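M32 carboxypeptidase (PDB 7A03) probably removes residues one at a time from the C-termini of peptides, as a metal-dependent carboxypeptidase of the M32 family. Local coordinates at residues A[157-165]-A[414-424]; A[382-390]-A[401-411]. All blocks are in the same frame, centred on the assembly; numbering follows the deposited sequence.

Contact 1: A[157-165]-A[414-424]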
loop_
_atom_site.group_PDB
_atom_site.type_symbol
_atom_site.label_atom_id
_atom_site.label_comp_id
_atom_site.label_asym_id
_atom_site.label_seq_id
_atom_site.Cartn_x
_atom_site.Cartn_y
_atom_site.Cartn_z
ATOM N N TYR A 157 -8.674 19.342 1.756
ATOM C CA TYR A 157 -7.867 18.131 1.660
ATOM C C TYR A 157 -8.720 16.861 1.709
ATOM O O TYR A 157 -8.313 15.838 1.151
ATOM C CB TYR A 157 -6.816 18.174 2.778
ATOM C CG TYR A 157 -5.756 17.099 2.765
ATOM C CD1 TYR A 157 -5.094 16.739 1.598
ATOM C CD2 TYR A 157 -5.404 16.462 3.941
ATOM C CE1 TYR A 157 -4.112 15.765 1.617
ATOM C CE2 TYR A 157 -4.439 15.484 3.960
ATOM C CZ TYR A 157 -3.799 15.138 2.802
ATOM O OH TYR A 157 -2.832 14.170 2.843
ATOM N N ASN A 158 -9.913 16.924 2.311
ATOM C CA ASN A 158 -10.800 15.763 2.342
ATOM C C ASN A 158 -11.146 15.284 0.946
ATOM O O ASN A 158 -11.412 14.092 0.749
ATOM C CB ASN A 158 -12.092 16.103 3.072
ATOM C CG ASN A 158 -11.893 16.213 4.564
ATOM O OD1 ASN A 158 -10.875 15.753 5.091
ATOM N ND2 ASN A 158 -12.855 16.813 5.254
ATOM N N ALA A 159 -11.182 16.195 -0.028
ATOM C CA ALA A 159 -11.491 15.776 -1.393
ATOM C C ALA A 159 -10.407 14.857 -1.933
ATOM O O ALA A 159 -10.697 13.892 -2.657
ATOM C CB ALA A 159 -11.675 16.994 -2.300
ATOM N N LEU A 160 -9.148 15.125 -1.570
ATOM C CA LEU A 160 -8.050 14.314 -2.075
ATOM C C LEU A 160 -7.894 13.035 -1.255
ATOM O O LEU A 160 -7.704 11.954 -1.824
ATOM C CB LEU A 160 -6.764 15.145 -2.094
ATOM C CG LEU A 160 -6.896 16.487 -2.839
ATOM C CD1 LEU A 160 -5.557 17.206 -2.896
ATOM C CD2 LEU A 160 -7.402 16.243 -4.244
ATOM N N LEU A 161 -7.995 13.138 0.077
ATOM C CA LEU A 161 -8.007 11.944 0.922
ATOM C C LEU A 161 -9.040 10.938 0.425
ATOM O O LEU A 161 -8.734 9.751 0.231
ATOM C CB LEU A 161 -8.264 12.323 2.391
ATOM C CG LEU A 161 -7.173 13.094 3.138
ATOM C CD1 LEU A 161 -7.711 13.653 4.429
ATOM C CD2 LEU A 161 -5.954 12.209 3.400
ATOM N N ASN A 162 -10.260 11.418 0.155
ATOM C CA ASN A 162 -11.341 10.551 -0.304
ATOM C C ASN A 162 -11.010 9.864 -1.625
ATOM O O ASN A 162 -11.458 8.737 -1.859
ATOM C CB ASN A 162 -12.635 11.354 -0.422
ATOM C CG ASN A 162 -13.824 10.489 -0.768
ATOM O OD1 ASN A 162 -14.305 9.727 0.064
ATOM N ND2 ASN A 162 -14.318 10.618 -1.995
ATOM N N GLU A 163 -10.229 10.522 -2.485
ATOM C CA GLU A 163 -9.814 9.914 -3.746
ATOM C C GLU A 163 -9.066 8.618 -3.514
ATOM O O GLU A 163 -9.283 7.629 -4.225
ATOM C CB GLU A 163 -8.907 10.882 -4.497
ATOM C CG GLU A 163 -9.662 11.994 -5.142
ATOM C CD GLU A 163 -10.404 11.507 -6.351
ATOM O OE1 GLU A 163 -9.744 11.287 -7.386
ATOM O OE2 GLU A 163 -11.634 11.317 -6.259
ATOM N N TYR A 164 -8.168 8.602 -2.528
ATOM C CA TYR A 164 -7.287 7.458 -2.384
ATOM C C TYR A 164 -7.784 6.465 -1.352
ATOM O O TYR A 164 -7.323 5.318 -1.345
ATOM C CB TYR A 164 -5.852 7.909 -2.075
ATOM C CG TYR A 164 -5.137 8.443 -3.299
ATOM C CD1 TYR A 164 -4.733 7.587 -4.325
ATOM C CD2 TYR A 164 -4.882 9.798 -3.445
ATOM C CE1 TYR A 164 -4.094 8.074 -5.455
ATOM C CE2 TYR A 164 -4.239 10.289 -4.564
ATOM C CZ TYR A 164 -3.849 9.430 -5.567
ATOM O OH TYR A 164 -3.208 9.931 -6.677
ATOM N N GLU A 165 -8.739 6.873 -0.522
ATOM C CA GLU A 165 -9.323 5.999 0.489
ATOM C C GLU A 165 -10.728 6.529 0.751
ATOM O O GLU A 165 -10.901 7.506 1.488
ATOM C CB GLU A 165 -8.477 6.020 1.750
ATOM C CG GLU A 165 -8.899 5.029 2.793
ATOM C CD GLU A 165 -8.577 3.572 2.431
ATOM O OE1 GLU A 165 -7.729 3.309 1.551
ATOM O OE2 GLU A 165 -9.183 2.683 3.065
ATOM N N GLY A 414 1.487 13.810 -8.654
ATOM C CA GLY A 414 0.205 14.382 -8.314
ATOM C C GLY A 414 -0.570 13.593 -7.288
ATOM O O GLY A 414 -1.770 13.823 -7.129
ATOM N N SER A 415 0.089 12.671 -6.577
ATOM C CA SER A 415 -0.590 11.774 -5.644
ATOM C C SER A 415 -0.611 12.414 -4.259
ATOM O O SER A 415 0.234 12.155 -3.399
ATOM C CB SER A 415 0.032 10.381 -5.646
ATOM O OG SER A 415 0.355 9.940 -6.960
ATOM N N PHE A 416 -1.592 13.292 -4.068
ATOM C CA PHE A 416 -1.862 13.943 -2.793
ATOM C C PHE A 416 -3.048 13.243 -2.144
ATOM O O PHE A 416 -4.063 12.983 -2.799
ATOM C CB PHE A 416 -2.167 15.433 -3.009
ATOM C CG PHE A 416 -0.937 16.273 -3.261
ATOM C CD1 PHE A 416 -0.266 16.200 -4.474
ATOM C CD2 PHE A 416 -0.433 17.105 -2.269
ATOM C CE1 PHE A 416 0.864 16.967 -4.706
ATOM C CE2 PHE A 416 0.697 17.874 -2.495
ATOM C CZ PHE A 416 1.349 17.798 -3.706
ATOM N N GLY A 417 -2.932 12.973 -0.844
ATOM C CA GLY A 417 -3.901 12.178 -0.134
ATOM C C GLY A 417 -3.596 10.694 -0.120
ATOM O O GLY A 417 -4.408 9.919 0.402
ATOM N N TYR A 418 -2.446 10.280 -0.660
ATOM C CA TYR A 418 -2.056 8.882 -0.799
ATOM C C TYR A 418 -1.359 8.363 0.453
ATOM O O TYR A 418 -1.670 7.274 0.947
ATOM C CB TYR A 418 -1.115 8.751 -2.009
ATOM C CG TYR A 418 -0.835 7.340 -2.488
ATOM C CD1 TYR A 418 -0.041 6.468 -1.757
ATOM C CD2 TYR A 418 -1.340 6.896 -3.705
ATOM C CE1 TYR A 418 0.221 5.181 -2.211
ATOM C CE2 TYR A 418 -1.084 5.618 -4.166
ATOM C CZ TYR A 418 -0.314 4.768 -3.417
ATOM O OH TYR A 418 -0.072 3.498 -3.887
ATOM N N PHE A 419 -0.417 9.139 0.976
ATOM C CA PHE A 419 0.415 8.646 2.067
ATOM C C PHE A 419 -0.361 8.072 3.257
ATOM O O PHE A 419 0.073 7.031 3.794
ATOM C CB PHE A 419 1.385 9.747 2.528
ATOM C CG PHE A 419 2.588 9.924 1.644
ATOM C CD1 PHE A 419 3.503 8.894 1.472
ATOM C CD2 PHE A 419 2.828 11.142 1.016
ATOM C CE1 PHE A 419 4.630 9.068 0.652
ATOM C CE2 PHE A 419 3.945 11.321 0.212
ATOM C CZ PHE A 419 4.850 10.285 0.032
ATOM N N PRO A 420 -1.469 8.670 3.726
ATOM C CA PRO A 420 -2.127 8.107 4.917
ATOM C C PRO A 420 -2.510 6.642 4.763
ATOM O O PRO A 420 -2.534 5.919 5.770
ATOM C CB PRO A 420 -3.359 9.006 5.106
ATOM C CG PRO A 420 -2.983 10.293 4.475
ATOM C CD PRO A 420 -2.123 9.925 3.293
ATOM N N THR A 421 -2.785 6.180 3.531
ATOM C CA THR A 421 -3.212 4.797 3.350
ATOM C C THR A 421 -2.173 3.808 3.864
ATOM O O THR A 421 -2.548 2.742 4.367
ATOM C CB THR A 421 -3.591 4.504 1.896
ATOM O OG1 THR A 421 -2.442 4.639 1.051
ATOM C CG2 THR A 421 -4.687 5.454 1.438
ATOM N N TYR A 422 -0.878 4.140 3.782
ATOM C CA TYR A 422 0.124 3.210 4.305
ATOM C C TYR A 422 -0.114 2.946 5.788
ATOM O O TYR A 422 -0.186 1.782 6.226
ATOM C CB TYR A 422 1.546 3.740 4.094
ATOM C CG TYR A 422 2.005 3.885 2.663
ATOM C CD1 TYR A 422 2.459 2.790 1.936
ATOM C CD2 TYR A 422 2.021 5.132 2.057
ATOM C CE1 TYR A 422 2.901 2.935 0.642
ATOM C CE2 TYR A 422 2.452 5.288 0.757
ATOM C CZ TYR A 422 2.890 4.184 0.054
ATOM O OH TYR A 422 3.334 4.348 -1.248
ATOM N N SER A 423 -0.293 4.018 6.569
ATOM C CA SER A 423 -0.537 3.835 7.992
ATOM C C SER A 423 -1.871 3.175 8.229
ATOM O O SER A 423 -1.974 2.293 9.089
ATOM C CB SER A 423 -0.465 5.149 8.768
ATOM O OG SER A 423 0.879 5.582 8.848
ATOM N N LEU A 424 -2.894 3.546 7.451
ATOM C CA LEU A 424 -4.181 2.897 7.638
ATOM C C LEU A 424 -4.027 1.395 7.446
ATOM O O LEU A 424 -4.551 0.599 8.240
ATOM C CB LEU A 424 -5.211 3.474 6.665
ATOM C CG LEU A 424 -5.654 4.929 6.878
ATOM C CD1 LEU A 424 -6.636 5.373 5.786
ATOM C CD2 LEU A 424 -6.277 5.084 8.247
HETATM O O HOH W 1 -6.472 8.818 2.071
#
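The loop around Gly-417, which leads into helix 420-439 of the largely helical M32 fold, is pressed against the short helix 157-164, with the CA atoms of Leu-161 and Gly-417 only 4.2 Å apart. Such an approach needs a glycine: a beta carbon on Gly-417 would collide with Leu-160 O and Leu-161 N, and at these backbone angles with the carbonyl of Phe-416 too. Tyr-164 has the broadest contact. Its CG lies anti to the carbonyl carbon (chi1 -76°), which lays the ring along the loop. Tyr-418 meets one face in a T-shaped pair, its edge toward the Tyr-164 ring, centroids 5.1 Å apart and planes at 62°; Tyr-418 CB adds a CH-pi contact, 4.2 Å from the centroid of the Tyr-164 ring. In the plane of that ring, Phe-416 O lies 3.2 Å from Tyr-164 CE2, and the phenol end reaches Ser-415, Tyr-164 OH to Ser-415 CB 3.4 Å. With Tyr-164 replaced by alanine, the Tyr-418 edge would probably lose the face it packs on and a gap would be likely beside Ser-415. Further along, Leu-161 CD2 touches Pro-420 CG at 3.7 Å, their side chains crossing at about a right angle. Tyr-157 OH and Gly-417 N both hydrogen-bond to Glu-369 OE1, so a third element ties helix and loop together. Between the segments themselves the polar link is a water, donating to Leu-161 O (3.1 Å) and Gly-417 O (2.9 Å); two carbonyl acceptors that could not pair directly are thereby joined, and the rest of the grip is apolar and aromatic.

Contact 2: A[382-390]-A[401-411]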
loop_
_atom_site.group_PDB
_atom_site.type_symbol
_atom_site.label_atom_id
_atom_site.label_comp_id
_atom_site.label_asym_id
_atom_site.label_seq_id
_atom_site.Cartn_x
_atom_site.Cartn_y
_atom_site.Cartn_z
ATOM N N LEU A 382 9.991 24.640 1.526
ATOM C CA LEU A 382 9.385 23.434 2.078
ATOM C C LEU A 382 10.436 22.495 2.656
ATOM O O LEU A 382 10.131 21.710 3.562
ATOM C CB LEU A 382 8.548 22.736 1.010
ATOM C CG LEU A 382 7.623 21.622 1.502
ATOM C CD1 LEU A 382 6.583 22.183 2.454
ATOM C CD2 LEU A 382 6.965 20.928 0.337
ATOM N N ASN A 383 11.671 22.556 2.150
ATOM C CA ASN A 383 12.727 21.713 2.702
ATOM C C ASN A 383 12.978 22.037 4.171
ATOM O O ASN A 383 13.167 21.129 4.986
ATOM C CB ASN A 383 14.005 21.846 1.874
ATOM C CG ASN A 383 14.490 23.275 1.785
ATOM O OD1 ASN A 383 13.694 24.209 1.715
ATOM N ND2 ASN A 383 15.806 23.455 1.797
ATOM N N LYS A 384 12.959 23.322 4.534
ATOM C CA LYS A 384 13.133 23.688 5.937
ATOM C C LYS A 384 11.979 23.174 6.789
ATOM O O LYS A 384 12.195 22.656 7.893
ATOM C CB LYS A 384 13.282 25.205 6.081
ATOM C CG LYS A 384 13.568 25.644 7.511
ATOM C CD LYS A 384 13.021 27.023 7.825
ATOM C CE LYS A 384 12.226 27.025 9.124
ATOM N NZ LYS A 384 13.100 27.108 10.328
ATOM N N THR A 385 10.747 23.312 6.292
ATOM C CA THR A 385 9.582 22.794 7.004
ATOM C C THR A 385 9.719 21.296 7.247
ATOM O O THR A 385 9.520 20.805 8.371
ATOM C CB THR A 385 8.338 23.081 6.157
ATOM O OG1 THR A 385 8.219 24.500 5.963
ATOM C CG2 THR A 385 7.090 22.553 6.828
ATOM N N TRP A 386 10.048 20.562 6.184
ATOM C CA TRP A 386 10.261 19.124 6.260
ATOM C C TRP A 386 11.314 18.790 7.309
ATOM O O TRP A 386 11.089 17.951 8.190
ATOM C CB TRP A 386 10.697 18.638 4.877
ATOM C CG TRP A 386 10.957 17.177 4.760
ATOM C CD1 TRP A 386 12.071 16.498 5.168
ATOM C CD2 TRP A 386 10.094 16.203 4.165
ATOM N NE1 TRP A 386 11.948 15.166 4.881
ATOM C CE2 TRP A 386 10.745 14.956 4.257
ATOM C CE3 TRP A 386 8.828 16.267 3.567
ATOM C CZ2 TRP A 386 10.172 13.778 3.783
ATOM C CZ3 TRP A 386 8.259 15.098 3.088
ATOM C CH2 TRP A 386 8.934 13.867 3.200
ATOM N N ASN A 387 12.474 19.446 7.226
ATOM C CA ASN A 387 13.565 19.136 8.142
ATOM C C ASN A 387 13.176 19.422 9.585
ATOM O O ASN A 387 13.536 18.659 10.489
ATOM C CB ASN A 387 14.818 19.919 7.751
ATOM C CG ASN A 387 15.307 19.584 6.347
ATOM O OD1 ASN A 387 14.810 18.661 5.693
ATOM N ND2 ASN A 387 16.290 20.340 5.877
ATOM N N ASP A 388 12.441 20.520 9.824
ATOM C CA ASP A 388 11.976 20.828 11.173
ATOM C C ASP A 388 11.041 19.744 11.692
ATOM O O ASP A 388 11.150 19.327 12.853
ATOM C CB ASP A 388 11.278 22.188 11.193
ATOM C CG ASP A 388 12.243 23.343 11.026
ATOM O OD1 ASP A 388 13.472 23.138 11.171
ATOM O OD2 ASP A 388 11.765 24.462 10.741
ATOM N N TYR A 389 10.114 19.279 10.844
ATOM C CA TYR A 389 9.221 18.191 11.244
ATOM C C TYR A 389 10.020 16.944 11.612
ATOM O O TYR A 389 9.759 16.289 12.636
ATOM C CB TYR A 389 8.251 17.879 10.093
ATOM C CG TYR A 389 6.911 18.601 10.146
ATOM C CD1 TYR A 389 5.929 18.220 11.050
ATOM C CD2 TYR A 389 6.626 19.647 9.277
ATOM C CE1 TYR A 389 4.704 18.872 11.096
ATOM C CE2 TYR A 389 5.402 20.307 9.317
ATOM C CZ TYR A 389 4.449 19.912 10.232
ATOM O OH TYR A 389 3.233 20.555 10.275
ATOM N N TYR A 390 11.004 16.599 10.781
ATOM C CA TYR A 390 11.801 15.410 11.053
ATOM C C TYR A 390 12.579 15.542 12.356
ATOM O O TYR A 390 12.672 14.581 13.130
ATOM C CB TYR A 390 12.730 15.106 9.881
ATOM C CG TYR A 390 12.125 14.088 8.950
ATOM C CD1 TYR A 390 11.068 14.425 8.122
ATOM C CD2 TYR A 390 12.592 12.776 8.918
ATOM C CE1 TYR A 390 10.491 13.486 7.261
ATOM C CE2 TYR A 390 12.022 11.827 8.073
ATOM C CZ TYR A 390 10.974 12.196 7.234
ATOM O OH TYR A 390 10.398 11.259 6.381
ATOM N N ASP A 401 18.803 17.347 0.722
ATOM C CA ASP A 401 17.415 17.280 0.272
ATOM C C ASP A 401 17.014 15.899 -0.245
ATOM O O ASP A 401 15.850 15.511 -0.100
ATOM C CB ASP A 401 17.142 18.370 -0.759
ATOM C CG ASP A 401 17.010 19.737 -0.128
ATOM O OD1 ASP A 401 16.707 19.810 1.085
ATOM O OD2 ASP A 401 17.212 20.747 -0.838
ATOM N N THR A 402 17.932 15.142 -0.855
ATOM C CA THR A 402 17.562 13.791 -1.273
ATOM C C THR A 402 17.304 12.882 -0.075
ATOM O O THR A 402 16.519 11.934 -0.178
ATOM C CB THR A 402 18.594 13.183 -2.232
ATOM O OG1 THR A 402 19.878 13.132 -1.602
ATOM C CG2 THR A 402 18.692 14.007 -3.510
ATOM N N GLN A 403 17.937 13.158 1.068
ATOM C CA GLN A 403 17.604 12.471 2.311
ATOM C C GLN A 403 16.409 13.093 3.021
ATOM O O GLN A 403 16.012 12.599 4.083
ATOM C CB GLN A 403 18.817 12.448 3.246
ATOM C CG GLN A 403 19.979 11.618 2.730
ATOM C CD GLN A 403 19.696 10.131 2.790
ATOM O OE1 GLN A 403 19.460 9.574 3.864
ATOM N NE2 GLN A 403 19.726 9.477 1.640
ATOM N N GLY A 404 15.840 14.160 2.465
ATOM C CA GLY A 404 14.725 14.857 3.063
ATOM C C GLY A 404 13.527 14.944 2.142
ATOM O O GLY A 404 12.973 13.918 1.747
ATOM N N VAL A 405 13.162 16.172 1.758
ATOM C CA VAL A 405 11.903 16.444 1.070
ATOM C C VAL A 405 11.827 15.830 -0.325
ATOM O O VAL A 405 10.727 15.620 -0.847
ATOM C CB VAL A 405 11.631 17.963 1.063
ATOM C CG1 VAL A 405 12.636 18.691 0.171
ATOM C CG2 VAL A 405 10.212 18.252 0.626
ATOM N N LEU A 406 12.958 15.519 -0.946
ATOM C CA LEU A 406 12.951 14.977 -2.298
ATOM C C LEU A 406 12.990 13.449 -2.343
ATOM O O LEU A 406 13.214 12.882 -3.416
ATOM C CB LEU A 406 14.116 15.556 -3.107
ATOM C CG LEU A 406 14.123 17.056 -3.397
ATOM C CD1 LEU A 406 15.395 17.428 -4.136
ATOM C CD2 LEU A 406 12.901 17.455 -4.222
ATOM N N GLN A 407 12.770 12.760 -1.214
ATOM C CA GLN A 407 12.963 11.312 -1.213
ATOM C C GLN A 407 11.836 10.563 -1.922
ATOM O O GLN A 407 12.086 9.527 -2.545
ATOM C CB GLN A 407 13.156 10.781 0.211
ATOM C CG GLN A 407 11.987 11.030 1.168
ATOM C CD GLN A 407 12.280 10.497 2.569
ATOM O OE1 GLN A 407 11.901 9.380 2.906
ATOM N NE2 GLN A 407 12.981 11.292 3.378
ATOM N N ASP A 408 10.604 11.043 -1.822
ATOM C CA ASP A 408 9.442 10.288 -2.270
ATOM C C ASP A 408 8.872 10.902 -3.540
ATOM O O ASP A 408 8.788 12.129 -3.666
ATOM C CB ASP A 408 8.369 10.225 -1.176
ATOM C CG ASP A 408 8.668 9.161 -0.147
ATOM O OD1 ASP A 408 9.293 8.147 -0.520
ATOM O OD2 ASP A 408 8.274 9.326 1.030
ATOM N N ILE A 409 8.477 10.031 -4.475
ATOM C CA ILE A 409 8.036 10.451 -5.805
ATOM C C ILE A 409 6.591 10.919 -5.847
ATOM O O ILE A 409 6.182 11.532 -6.843
ATOM C CB ILE A 409 8.239 9.276 -6.782
ATOM C CG1 ILE A 409 8.281 9.759 -8.238
ATOM C CG2 ILE A 409 7.161 8.208 -6.577
ATOM C CD1 ILE A 409 8.745 8.672 -9.224
ATOM N N HIS A 410 5.825 10.691 -4.774
ATOM C CA HIS A 410 4.369 10.787 -4.846
ATOM C C HIS A 410 3.916 12.151 -5.347
ATOM O O HIS A 410 3.063 12.242 -6.241
ATOM C CB HIS A 410 3.745 10.439 -3.488
ATOM C CG HIS A 410 4.041 9.041 -3.033
ATOM N ND1 HIS A 410 5.324 8.564 -2.871
ATOM C CD2 HIS A 410 3.217 8.015 -2.708
ATOM C CE1 HIS A 410 5.280 7.307 -2.468
ATOM N NE2 HIS A 410 4.011 6.950 -2.360
ATOM N N TRP A 411 4.504 13.223 -4.811
ATOM C CA TRP A 411 4.045 14.565 -5.143
ATOM C C TRP A 411 4.287 14.885 -6.610
ATOM O O TRP A 411 3.450 15.529 -7.252
ATOM C CB TRP A 411 4.723 15.594 -4.241
ATOM C CG TRP A 411 4.278 15.491 -2.803
ATOM C CD1 TRP A 411 3.168 14.852 -2.333
ATOM C CD2 TRP A 411 4.921 16.063 -1.667
ATOM N NE1 TRP A 411 3.089 14.972 -0.963
ATOM C CE2 TRP A 411 4.149 15.724 -0.533
ATOM C CE3 TRP A 411 6.076 16.828 -1.493
ATOM C CZ2 TRP A 411 4.498 16.128 0.753
ATOM C CZ3 TRP A 411 6.419 17.227 -0.215
ATOM C CH2 TRP A 411 5.639 16.871 0.887
HETATM O O HOH W 2 13.914 13.063 5.659
HETATM O O HOH W 3 14.590 18.502 2.801
#
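Helix 382-390 runs past a loop folded into two successive type I turns, 401-404 and 404-407, and the backbones come nearest at Asn-383 and Val-405, 5.6 Å between CA atoms. Trp-386 fills the interface. With CG anti to N (chi1 -180°), its indole reaches across to lie against the peptide linking Gly-404 to Val-405: Val-405 CA stands 3.8 Å from the centroid of the six-membered ring of Trp-386, 21° off the normal, a CH-pi contact, and Gly-404 C sits 3.2 Å from Trp-386 NE1 over the same face. Tyr-390 CE1, from the helix itself, packs on the opposite face, so the indole is sandwiched. Trp-411 CH2 comes to the indole's edge, while Leu-382 CD2 meets Trp-411 CZ3 at 3.8 Å. On the loop side, Gly-404 O takes two hydrogen bonds from Gln-407, one from N and one from NE2 (3.1 Å), arriving from opposite faces of the carbonyl plane; Leu-348 is the stronger partner of the Gln-407 amide. Trp-386 NE1 donates within its ring plane to a water 3.0 Å away. That water passes the indole N-H on to the Gln-403 carbonyl, while a second, 2.9 Å from Val-405 N, lets the acceptors Asn-387 OD1 and Asp-401 OD1 share one partner with the Val-405 N-H; Asp-401 OD2 is bonded to Tyr-129 N. The direct contacts are mostly apolar and aromatic, with water joining the polar groups around them.

Contacts 1 and 2 have centres about 18 Å apart, yet adjoin through His-410. His-410 O probably accepts from Ser-415 N (3.0 Å), and His-410 NE2 probably pairs with Tyr-422 OH (2.9 Å), while Phe-419 CZ packs on His-410 CG at 3.4 Å. Glu-369 of helix 358-374, which bridges helix and loop in contact 1, also receives Trp-411 NE1 of contact 2 on its other oxygen, OE2. The loop between helices 382-394 and 420-439 thus packs first on the helix before it (contact 2) and then on helix 157-164 (contact 1). Neither contact contains the HExxH sequence on helix 258-277, the probable metal-binding motif, with no metal bound to its histidines here; a glycerol, probably from crystallisation, lies about 3 Å from the Ser-415 side chain.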